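PDB 6F5Z: 24-sterol C-methyltransferase, which probably transfers methyl groups from S-adenosylmethionine, and forms a complex with the methyltransferase activator Trm112. Local coordinates for residues K17-L31 with T47-T59. Numbering follows the deposited sequence.
Sequences KGMEDRHWHTAKHAL and TGSGYALRALRDT. With SAH (S-adenosyl-L-homocysteine), chain G.
Tyr51 of helix 51-60 pushes its side chain among Glu20, His23, Trp24 and Ala27 of helix 16-33, a knob in a four-residue hole. Its CB meets the carboxylate carbon CD of Glu20 at 3.5 Å. CG lies against Glu20 CG. It sits between the backbone N and the carbonyl carbon (chi1 72°), which lays the ring between helix 16-33 and the ligand carboxylate. CD2 rests against CB and CG of Glu20. CD1 and CE1 lie against CE3 of Trp24, and CE1 also touches Ala27 CB, which lies at the ring edge. CE2 lies against O and C of the SAH carboxylate, and CZ against its O. At the tip, Tyr51 OH donates a hydrogen bond to SAH O, 2.7 Å away, and packs on His23 CB. His23 ND1 donates to the other carboxylate oxygen, SAH OXT, at 2.8 Å in a nearly straight bond (169°). The two helices thus grip both oxygens of the amino-acid end of SAH.

The fold is the Rossmann-like methyltransferase domain. Segment 47-50 belongs to its glycine-rich loop after strand 41-45, and Gly50 is the N-cap of helix 51-60.

Beside this loop, Glu20 OE1 accepts from Ser49 OG at 2.7 Å and forms a salt bridge with Lys17 NZ at 2.8 Å. The two donors come from opposite faces of the carboxylate plane. Arg54 NH2 completes a Lys17–Glu20–Arg54 network with a long salt bridge to the same oxygen, and a water links it to Glu20 OE2. NH1 and NH2 of Arg54 both hold Ser49 O, which fixes the guanidinium. Lys17 also makes a cation-pi contact with Tyr81.

Farther along, Ala55 CB packs on CZ3 and CH2 of Trp24. Leu31 CD2 meets Leu56 CG at 3.9 Å, their side chains crossing at about a right angle, and Leu31 CD1 reaches Ala55 CB.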
ATOM      1  N   LYS B  17      -1.406 -27.410  -6.985  1.00 23.02           N
ATOM      2  CA  LYS B  17      -2.326 -26.703  -7.869  1.00 23.81           C
ATOM      3  C   LYS B  17      -3.614 -26.372  -7.119  1.00 25.39           C
ATOM      4  O   LYS B  17      -4.241 -25.354  -7.396  1.00 24.06           O
ATOM      5  CB  LYS B  17      -2.635 -27.518  -9.148  1.00 26.90           C
ATOM      6  CG  LYS B  17      -1.455 -27.614 -10.128  1.00 39.84           C
ATOM      7  CD  LYS B  17      -0.818 -26.257 -10.532  1.00 48.01           C
ATOM      8  CE  LYS B  17      -1.558 -25.500 -11.611  1.00 44.61           C
ATOM      9  NZ  LYS B  17      -0.773 -24.315 -12.059  1.00 34.68           N
ATOM     10  N   GLY B  18      -4.034 -27.257  -6.200  1.00 22.49           N
ATOM     11  CA  GLY B  18      -5.233 -27.016  -5.396  1.00 22.13           C
ATOM     12  C   GLY B  18      -5.020 -25.818  -4.473  1.00 22.73           C
ATOM     13  O   GLY B  18      -5.899 -24.959  -4.361  1.00 21.74           O
ATOM     14  N   MET B  19      -3.821 -25.711  -3.864  1.00 19.94           N
ATOM     15  CA  MET B  19      -3.495 -24.548  -3.028  1.00 19.54           C
ATOM     16  C   MET B  19      -3.521 -23.298  -3.905  1.00 22.03           C
ATOM     17  O   MET B  19      -4.091 -22.282  -3.508  1.00 21.42           O
ATOM     18  CB  MET B  19      -2.101 -24.673  -2.414  1.00 21.22           C
ATOM     19  CG  MET B  19      -2.055 -25.556  -1.237  1.00 24.03           C
ATOM     20  SD  MET B  19      -0.522 -25.243  -0.306  1.00 27.26           S
ATOM     21  CE  MET B  19       0.722 -25.846  -1.439  1.00 24.47           C
ATOM     22  N   GLU B  20      -2.927 -23.371  -5.113  1.00 18.49           N
ATOM     23  CA  GLU B  20      -2.910 -22.229  -6.022  1.00 17.28           C
ATOM     24  C   GLU B  20      -4.326 -21.789  -6.321  1.00 20.53           C
ATOM     25  O   GLU B  20      -4.642 -20.601  -6.239  1.00 20.33           O
ATOM     26  CB  GLU B  20      -2.150 -22.636  -7.313  1.00 18.19           C
ATOM     27  CG  GLU B  20      -2.383 -21.693  -8.480  1.00 21.72           C
ATOM     28  CD  GLU B  20      -1.685 -22.079  -9.766  1.00 21.56           C
ATOM     29  OE1 GLU B  20      -0.678 -22.824  -9.716  1.00 23.19           O
ATOM     30  OE2 GLU B  20      -2.103 -21.540 -10.820  1.00 24.97           O
ATOM     31  N   ASP B  21      -5.199 -22.753  -6.685  1.00 19.19           N
ATOM     32  CA  ASP B  21      -6.562 -22.365  -7.054  1.00 20.35           C
ATOM     33  C   ASP B  21      -7.326 -21.669  -5.933  1.00 21.25           C
ATOM     34  O   ASP B  21      -8.058 -20.699  -6.190  1.00 22.18           O
ATOM     35  CB  ASP B  21      -7.346 -23.576  -7.591  1.00 23.10           C
ATOM     36  CG  ASP B  21      -6.822 -24.109  -8.918  1.00 37.60           C
ATOM     37  OD1 ASP B  21      -6.209 -23.317  -9.682  1.00 40.69           O
ATOM     38  OD2 ASP B  21      -7.033 -25.315  -9.200  1.00 38.52           O
ATOM     39  N   ARG B  22      -7.120 -22.130  -4.698  1.00 18.10           N
ATOM     40  CA  ARG B  22      -7.798 -21.522  -3.542  1.00 18.40           C
ATOM     41  C   ARG B  22      -7.159 -20.152  -3.204  1.00 18.91           C
ATOM     42  O   ARG B  22      -7.863 -19.159  -3.033  1.00 18.30           O
ATOM     43  CB  ARG B  22      -7.696 -22.427  -2.301  1.00 20.29           C
ATOM     44  CG  ARG B  22      -8.484 -23.734  -2.447  1.00 33.82           C
ATOM     45  CD  ARG B  22      -8.590 -24.528  -1.150  1.00 38.24           C
ATOM     46  NE  ARG B  22      -7.293 -24.995  -0.655  1.00 35.43           N
ATOM     47  CZ  ARG B  22      -6.676 -26.103  -1.058  1.00 50.27           C
ATOM     48  NH1 ARG B  22      -5.502 -26.437  -0.542  1.00 35.47           N
ATOM     49  NH2 ARG B  22      -7.222 -26.880  -1.983  1.00 53.02           N
ATOM     50  N   HIS B  23      -5.825 -20.124  -3.120  1.00 16.37           N
ATOM     51  CA  HIS B  23      -5.125 -18.910  -2.714  1.00 14.82           C
ATOM     52  C   HIS B  23      -5.219 -17.799  -3.731  1.00 16.89           C
ATOM     53  O   HIS B  23      -5.227 -16.612  -3.353  1.00 16.88           O
ATOM     54  CB  HIS B  23      -3.669 -19.237  -2.386  1.00 15.64           C
ATOM     55  CG  HIS B  23      -3.595 -20.177  -1.224  1.00 17.50           C
ATOM     56  ND1 HIS B  23      -2.508 -21.006  -1.029  1.00 18.60           N
ATOM     57  CD2 HIS B  23      -4.513 -20.427  -0.258  1.00 19.61           C
ATOM     58  CE1 HIS B  23      -2.790 -21.723   0.054  1.00 18.61           C
ATOM     59  NE2 HIS B  23      -3.976 -21.404   0.554  1.00 20.15           N
ATOM     60  N   TRP B  24      -5.340 -18.161  -5.030  1.00 16.03           N
ATOM     61  CA  TRP B  24      -5.476 -17.140  -6.075  1.00 15.67           C
ATOM     62  C   TRP B  24      -6.667 -16.232  -5.835  1.00 16.62           C
ATOM     63  O   TRP B  24      -6.643 -15.057  -6.241  1.00 16.76           O
ATOM     64  CB  TRP B  24      -5.670 -17.836  -7.439  1.00 16.33           C
ATOM     65  CG  TRP B  24      -5.808 -16.881  -8.588  1.00 17.47           C
ATOM     66  CD1 TRP B  24      -6.902 -16.712  -9.393  1.00 20.17           C
ATOM     67  CD2 TRP B  24      -4.792 -16.008  -9.096  1.00 17.75           C
ATOM     68  NE1 TRP B  24      -6.629 -15.788 -10.375  1.00 20.16           N
ATOM     69  CE2 TRP B  24      -5.328 -15.354 -10.225  1.00 21.44           C
ATOM     70  CE3 TRP B  24      -3.461 -15.742  -8.724  1.00 19.18           C
ATOM     71  CZ2 TRP B  24      -4.594 -14.405 -10.955  1.00 21.49           C
ATOM     72  CZ3 TRP B  24      -2.736 -14.799  -9.439  1.00 19.59           C
ATOM     73  CH2 TRP B  24      -3.304 -14.129 -10.527  1.00 20.37           C
ATOM     74  N   HIS B  25      -7.744 -16.755  -5.195  1.00 15.79           N
ATOM     75  CA  HIS B  25      -8.935 -15.931  -4.965  1.00 15.70           C
ATOM     76  C   HIS B  25      -8.613 -14.605  -4.301  1.00 16.75           C
ATOM     77  O   HIS B  25      -9.258 -13.595  -4.598  1.00 17.49           O
ATOM     78  CB  HIS B  25      -9.942 -16.638  -4.051  1.00 18.04           C
ATOM     79  CG  HIS B  25     -10.481 -17.929  -4.592  1.00 20.91           C
ATOM     80  ND1 HIS B  25     -11.168 -18.806  -3.766  1.00 23.41           N
ATOM     81  CD2 HIS B  25     -10.384 -18.476  -5.828  1.00 22.59           C
ATOM     82  CE1 HIS B  25     -11.499 -19.846  -4.532  1.00 22.94           C
ATOM     83  NE2 HIS B  25     -11.035 -19.714  -5.767  1.00 22.75           N
ATOM     84  N   THR B  26      -7.625 -14.609  -3.393  1.00 14.95           N
ATOM     85  CA  THR B  26      -7.256 -13.331  -2.743  1.00 14.19           C
ATOM     86  C   THR B  26      -5.893 -12.851  -3.244  1.00 15.24           C
ATOM     87  O   THR B  26      -5.651 -11.639  -3.330  1.00 14.94           O
ATOM     88  CB  THR B  26      -7.273 -13.445  -1.225  1.00 15.94           C
ATOM     89  OG1 THR B  26      -6.359 -14.459  -0.811  1.00 16.67           O
ATOM     90  CG2 THR B  26      -8.675 -13.728  -0.700  1.00 16.24           C
ATOM     91  N   ALA B  27      -4.975 -13.800  -3.529  1.00 14.63           N
ATOM     92  CA  ALA B  27      -3.624 -13.411  -3.998  1.00 15.12           C
ATOM     93  C   ALA B  27      -3.687 -12.559  -5.254  1.00 16.22           C
ATOM     94  O   ALA B  27      -2.850 -11.658  -5.427  1.00 16.77           O
ATOM     95  CB  ALA B  27      -2.762 -14.639  -4.292  1.00 16.53           C
ATOM     96  N   LYS B  28      -4.674 -12.811  -6.144  1.00 14.55           N
ATOM     97  CA  LYS B  28      -4.720 -12.012  -7.365  1.00 14.39           C
ATOM     98  C   LYS B  28      -4.836 -10.526  -7.038  1.00 16.73           C
ATOM     99  O   LYS B  28      -4.256  -9.713  -7.780  1.00 18.18           O
ATOM    100  CB  LYS B  28      -5.890 -12.461  -8.244  1.00 16.75           C
ATOM    101  CG  LYS B  28      -7.269 -12.228  -7.684  1.00 18.58           C
ATOM    102  CD  LYS B  28      -8.351 -12.811  -8.628  1.00 25.18           C
ATOM    103  CE  LYS B  28      -9.736 -12.616  -8.073  1.00 28.24           C
ATOM    104  NZ  LYS B  28     -10.742 -13.370  -8.871  1.00 34.84           N
ATOM    105  N   HIS B  29      -5.570 -10.168  -5.978  1.00 14.03           N
ATOM    106  CA  HIS B  29      -5.789  -8.763  -5.628  1.00 14.92           C
ATOM    107  C   HIS B  29      -4.564  -8.184  -4.975  1.00 16.33           C
ATOM    108  O   HIS B  29      -4.220  -7.023  -5.226  1.00 18.02           O
ATOM    109  CB  HIS B  29      -6.980  -8.608  -4.679  1.00 17.27           C
ATOM    110  CG  HIS B  29      -8.279  -8.963  -5.322  1.00 21.57           C
ATOM    111  ND1 HIS B  29      -8.746  -8.273  -6.426  1.00 24.70           N
ATOM    112  CD2 HIS B  29      -9.158  -9.947  -5.014  1.00 24.09           C
ATOM    113  CE1 HIS B  29      -9.918  -8.812  -6.726  1.00 24.83           C
ATOM    114  NE2 HIS B  29     -10.197  -9.845  -5.926  1.00 24.76           N
ATOM    115  N   ALA B  30      -3.897  -8.972  -4.120  1.00 14.75           N
ATOM    116  CA  ALA B  30      -2.685  -8.467  -3.451  1.00 15.18           C
ATOM    117  C   ALA B  30      -1.565  -8.271  -4.487  1.00 16.28           C
ATOM    118  O   ALA B  30      -0.869  -7.260  -4.471  1.00 16.35           O
ATOM    119  CB  ALA B  30      -2.227  -9.450  -2.379  1.00 16.30           C
ATOM    120  N   LEU B  31      -1.407  -9.222  -5.427  1.00 14.76           N
ATOM    121  CA  LEU B  31      -0.367  -9.114  -6.444  1.00 13.34           C
ATOM    122  C   LEU B  31      -0.584  -7.886  -7.310  1.00 16.60           C
ATOM    123  O   LEU B  31       0.379  -7.202  -7.691  1.00 16.48           O
ATOM    124  CB  LEU B  31      -0.351 -10.360  -7.343  1.00 14.77           C
ATOM    125  CG  LEU B  31       0.153 -11.593  -6.619  1.00 16.26           C
ATOM    126  CD1 LEU B  31      -0.282 -12.902  -7.335  1.00 17.01           C
ATOM    127  CD2 LEU B  31       1.665 -11.567  -6.468  1.00 15.74           C
ATOM    128  N   THR B  47       7.164 -20.434  -2.375  1.00 15.71           N
ATOM    129  CA  THR B  47       6.534 -20.285  -3.679  1.00 15.52           C
ATOM    130  C   THR B  47       5.421 -21.298  -3.997  1.00 16.56           C
ATOM    131  O   THR B  47       4.528 -20.975  -4.772  1.00 16.91           O
ATOM    132  CB  THR B  47       7.612 -20.280  -4.751  1.00 17.29           C
ATOM    133  OG1 THR B  47       7.095 -19.738  -5.969  1.00 17.79           O
ATOM    134  CG2 THR B  47       8.260 -21.639  -4.966  1.00 18.89           C
ATOM    135  N   GLY B  48       5.481 -22.503  -3.401  1.00 16.79           N
ATOM    136  CA  GLY B  48       4.456 -23.492  -3.712  1.00 17.29           C
ATOM    137  C   GLY B  48       4.507 -23.814  -5.197  1.00 17.25           C
ATOM    138  O   GLY B  48       5.594 -24.121  -5.681  1.00 19.18           O
ATOM    139  N   SER B  49       3.392 -23.677  -5.928  1.00 16.74           N
ATOM    140  CA  SER B  49       3.383 -23.989  -7.375  1.00 16.90           C
ATOM    141  C   SER B  49       4.116 -22.927  -8.222  1.00 19.90           C
ATOM    142  O   SER B  49       4.234 -23.111  -9.431  1.00 17.95           O
ATOM    143  CB  SER B  49       1.957 -24.101  -7.913  1.00 20.19           C
ATOM    144  OG  SER B  49       1.402 -22.801  -8.040  1.00 21.76           O
ATOM    145  N   GLY B  50       4.526 -21.813  -7.604  1.00 17.40           N
ATOM    146  CA  GLY B  50       5.201 -20.726  -8.317  1.00 16.76           C
ATOM    147  C   GLY B  50       4.254 -19.761  -9.017  1.00 18.35           C
ATOM    148  O   GLY B  50       4.721 -18.875  -9.747  1.00 16.70           O
ATOM    149  N   TYR B  51       2.935 -19.863  -8.783  1.00 15.59           N
ATOM    150  CA  TYR B  51       1.973 -19.068  -9.531  1.00 15.78           C
ATOM    151  C   TYR B  51       2.151 -17.561  -9.392  1.00 16.74           C
ATOM    152  O   TYR B  51       1.799 -16.816 -10.304  1.00 17.61           O
ATOM    153  CB  TYR B  51       0.529 -19.482  -9.197  1.00 16.90           C
ATOM    154  CG  TYR B  51       0.088 -19.059  -7.808  1.00 16.77           C
ATOM    155  CD1 TYR B  51      -0.427 -17.780  -7.578  1.00 17.16           C
ATOM    156  CD2 TYR B  51       0.238 -19.911  -6.712  1.00 16.29           C
ATOM    157  CE1 TYR B  51      -0.829 -17.377  -6.303  1.00 16.12           C
ATOM    158  CE2 TYR B  51      -0.134 -19.507  -5.426  1.00 17.27           C
ATOM    159  CZ  TYR B  51      -0.654 -18.231  -5.228  1.00 17.99           C
ATOM    160  OH  TYR B  51      -0.969 -17.798  -3.954  1.00 17.34           O
ATOM    161  N   ALA B  52       2.628 -17.107  -8.214  1.00 14.64           N
ATOM    162  CA  ALA B  52       2.738 -15.665  -8.013  1.00 14.68           C
ATOM    163  C   ALA B  52       3.775 -15.070  -8.941  1.00 15.51           C
ATOM    164  O   ALA B  52       3.558 -13.980  -9.470  1.00 16.81           O
ATOM    165  CB  ALA B  52       3.117 -15.387  -6.575  1.00 15.53           C
ATOM    166  N   LEU B  53       4.907 -15.759  -9.145  1.00 15.86           N
ATOM    167  CA  LEU B  53       5.922 -15.265 -10.062  1.00 14.43           C
ATOM    168  C   LEU B  53       5.405 -15.254 -11.485  1.00 17.38           C
ATOM    169  O   LEU B  53       5.660 -14.321 -12.237  1.00 16.69           O
ATOM    170  CB  LEU B  53       7.215 -16.077  -9.996  1.00 14.94           C
ATOM    171  CG  LEU B  53       7.964 -15.987  -8.678  1.00 17.32           C
ATOM    172  CD1 LEU B  53       9.154 -16.924  -8.693  1.00 18.63           C
ATOM    173  CD2 LEU B  53       8.452 -14.529  -8.424  1.00 18.43           C
ATOM    174  N   ARG B  54       4.695 -16.326 -11.887  1.00 16.32           N
ATOM    175  CA  ARG B  54       4.153 -16.348 -13.250  1.00 16.09           C
ATOM    176  C   ARG B  54       3.130 -15.233 -13.447  1.00 19.38           C
ATOM    177  O   ARG B  54       3.135 -14.596 -14.498  1.00 19.60           O
ATOM    178  CB  ARG B  54       3.534 -17.708 -13.577  1.00 16.50           C
ATOM    179  CG  ARG B  54       4.596 -18.784 -13.709  1.00 16.90           C
ATOM    180  CD  ARG B  54       4.065 -20.160 -14.193  1.00 19.17           C
ATOM    181  NE  ARG B  54       3.065 -20.732 -13.277  1.00 18.99           N
ATOM    182  CZ  ARG B  54       3.374 -21.462 -12.209  1.00 17.11           C
ATOM    183  NH1 ARG B  54       4.647 -21.740 -11.928  1.00 17.38           N
ATOM    184  NH2 ARG B  54       2.415 -21.950 -11.438  1.00 19.28           N
ATOM    185  N   ALA B  55       2.273 -14.955 -12.441  1.00 16.79           N
ATOM    186  CA  ALA B  55       1.292 -13.881 -12.512  1.00 16.87           C
ATOM    187  C   ALA B  55       1.986 -12.527 -12.577  1.00 18.60           C
ATOM    188  O   ALA B  55       1.577 -11.669 -13.373  1.00 18.85           O
ATOM    189  CB  ALA B  55       0.356 -13.919 -11.306  1.00 18.26           C
ATOM    190  N   LEU B  56       3.068 -12.337 -11.792  1.00 16.27           N
ATOM    191  CA  LEU B  56       3.771 -11.052 -11.858  1.00 16.52           C
ATOM    192  C   LEU B  56       4.458 -10.841 -13.190  1.00 18.85           C
ATOM    193  O   LEU B  56       4.536  -9.700 -13.667  1.00 19.49           O
ATOM    194  CB  LEU B  56       4.758 -10.925 -10.710  1.00 16.11           C
ATOM    195  CG  LEU B  56       4.116 -10.692  -9.330  1.00 17.75           C
ATOM    196  CD1 LEU B  56       5.157 -10.817  -8.217  1.00 17.96           C
ATOM    197  CD2 LEU B  56       3.358  -9.347  -9.271  1.00 16.89           C
ATOM    198  N   ARG B  57       4.998 -11.913 -13.784  1.00 15.82           N
ATOM    199  CA  ARG B  57       5.639 -11.754 -15.109  1.00 15.55           C
ATOM    200  C   ARG B  57       4.600 -11.464 -16.192  1.00 17.91           C
ATOM    201  O   ARG B  57       4.771 -10.524 -16.975  1.00 19.28           O
ATOM    202  CB  ARG B  57       6.422 -13.014 -15.447  1.00 17.38           C
ATOM    203  CG  ARG B  57       7.200 -12.909 -16.746  1.00 20.88           C
ATOM    204  CD  ARG B  57       8.190 -14.056 -16.825  1.00 23.55           C
ATOM    205  NE  ARG B  57       8.891 -14.057 -18.114  1.00 29.33           N
ATOM    206  CZ  ARG B  57       8.426 -14.668 -19.202  1.00 38.95           C
ATOM    207  NH1 ARG B  57       7.286 -15.354 -19.153  1.00 28.75           N
ATOM    208  NH2 ARG B  57       9.105 -14.613 -20.342  1.00 30.43           N
ATOM    209  N   ASP B  58       3.493 -12.179 -16.155  1.00 17.35           N
ATOM    210  CA  ASP B  58       2.420 -11.992 -17.137  1.00 18.12           C
ATOM    211  C   ASP B  58       1.693 -10.661 -17.046  1.00 22.03           C
ATOM    212  O   ASP B  58       1.251 -10.131 -18.084  1.00 23.62           O
ATOM    213  CB  ASP B  58       1.408 -13.148 -17.035  1.00 19.60           C
ATOM    214  CG  ASP B  58       2.001 -14.530 -17.307  1.00 35.59           C
ATOM    215  OD1 ASP B  58       3.083 -14.606 -17.961  1.00 37.16           O
ATOM    216  OD2 ASP B  58       1.418 -15.538 -16.818  1.00 43.94           O
ATOM    217  N   THR B  59       1.516 -10.109 -15.839  1.00 19.75           N
ATOM    218  CA  THR B  59       0.715  -8.885 -15.659  1.00 18.09           C
ATOM    219  C   THR B  59       1.527  -7.625 -15.381  1.00 22.34           C
ATOM    220  O   THR B  59       1.003  -6.520 -15.545  1.00 24.74           O
ATOM    221  CB  THR B  59      -0.317  -9.046 -14.533  1.00 24.74           C
ATOM    222  OG1 THR B  59       0.366  -9.223 -13.282  1.00 21.44           O
ATOM    223  CG2 THR B  59      -1.309 -10.181 -14.804  1.00 23.69           C
TER
HETATM  224  N   SAH G 302       2.657 -19.482  -1.665  1.00 16.14           N
HETATM  225  CA  SAH G 302       1.998 -20.748  -2.085  1.00 16.51           C
HETATM  226  CB  SAH G 302       2.271 -21.971  -1.123  1.00 16.79           C
HETATM  227  CG  SAH G 302       1.703 -21.767   0.278  1.00 16.66           C
HETATM  228  SD  SAH G 302       2.034 -23.232   1.327  1.00 18.64           S
HETATM  229  C   SAH G 302       0.466 -20.577  -2.252  1.00 19.61           C
HETATM  230  O   SAH G 302       0.028 -19.368  -2.030  1.00 18.62           O
HETATM  231  OXT SAH G 302      -0.250 -21.496  -2.577  1.00 19.41           O
HETATM  232  C5' SAH G 302       3.547 -22.776   2.208  1.00 18.81           C
HETATM  233  C4' SAH G 302       4.807 -22.957   1.383  1.00 17.68           C
HETATM  234  O4' SAH G 302       5.922 -22.450   2.163  1.00 19.14           O
HETATM  235  C3' SAH G 302       5.096 -24.439   1.114  1.00 20.44           C
HETATM  236  O3' SAH G 302       5.379 -24.699  -0.261  1.00 21.78           O
HETATM  237  C2' SAH G 302       6.219 -24.772   2.103  1.00 20.64           C
HETATM  238  O2' SAH G 302       7.099 -25.817   1.696  1.00 20.81           O
HETATM  239  C1' SAH G 302       6.942 -23.432   2.235  1.00 19.36           C
HETATM  240  N9  SAH G 302       7.651 -23.245   3.503  1.00 18.34           N
HETATM  241  C8  SAH G 302       7.124 -23.342   4.768  1.00 20.31           C
HETATM  242  N7  SAH G 302       7.980 -23.076   5.725  1.00 20.60           N
HETATM  243  C5  SAH G 302       9.152 -22.777   5.045  1.00 19.08           C
HETATM  244  C6  SAH G 302      10.444 -22.413   5.486  1.00 22.20           C
HETATM  245  N6  SAH G 302      10.796 -22.313   6.775  1.00 24.79           N
HETATM  246  N1  SAH G 302      11.393 -22.191   4.543  1.00 20.34           N
HETATM  247  C2  SAH G 302      11.071 -22.349   3.251  1.00 17.90           C
HETATM  248  N3  SAH G 302       9.894 -22.687   2.717  1.00 18.96           N
HETATM  249  C4  SAH G 302       8.963 -22.883   3.674  1.00 17.93           C
HETATM  250  O   HOH W   1      -0.141 -20.722 -12.502  1.00 29.31           O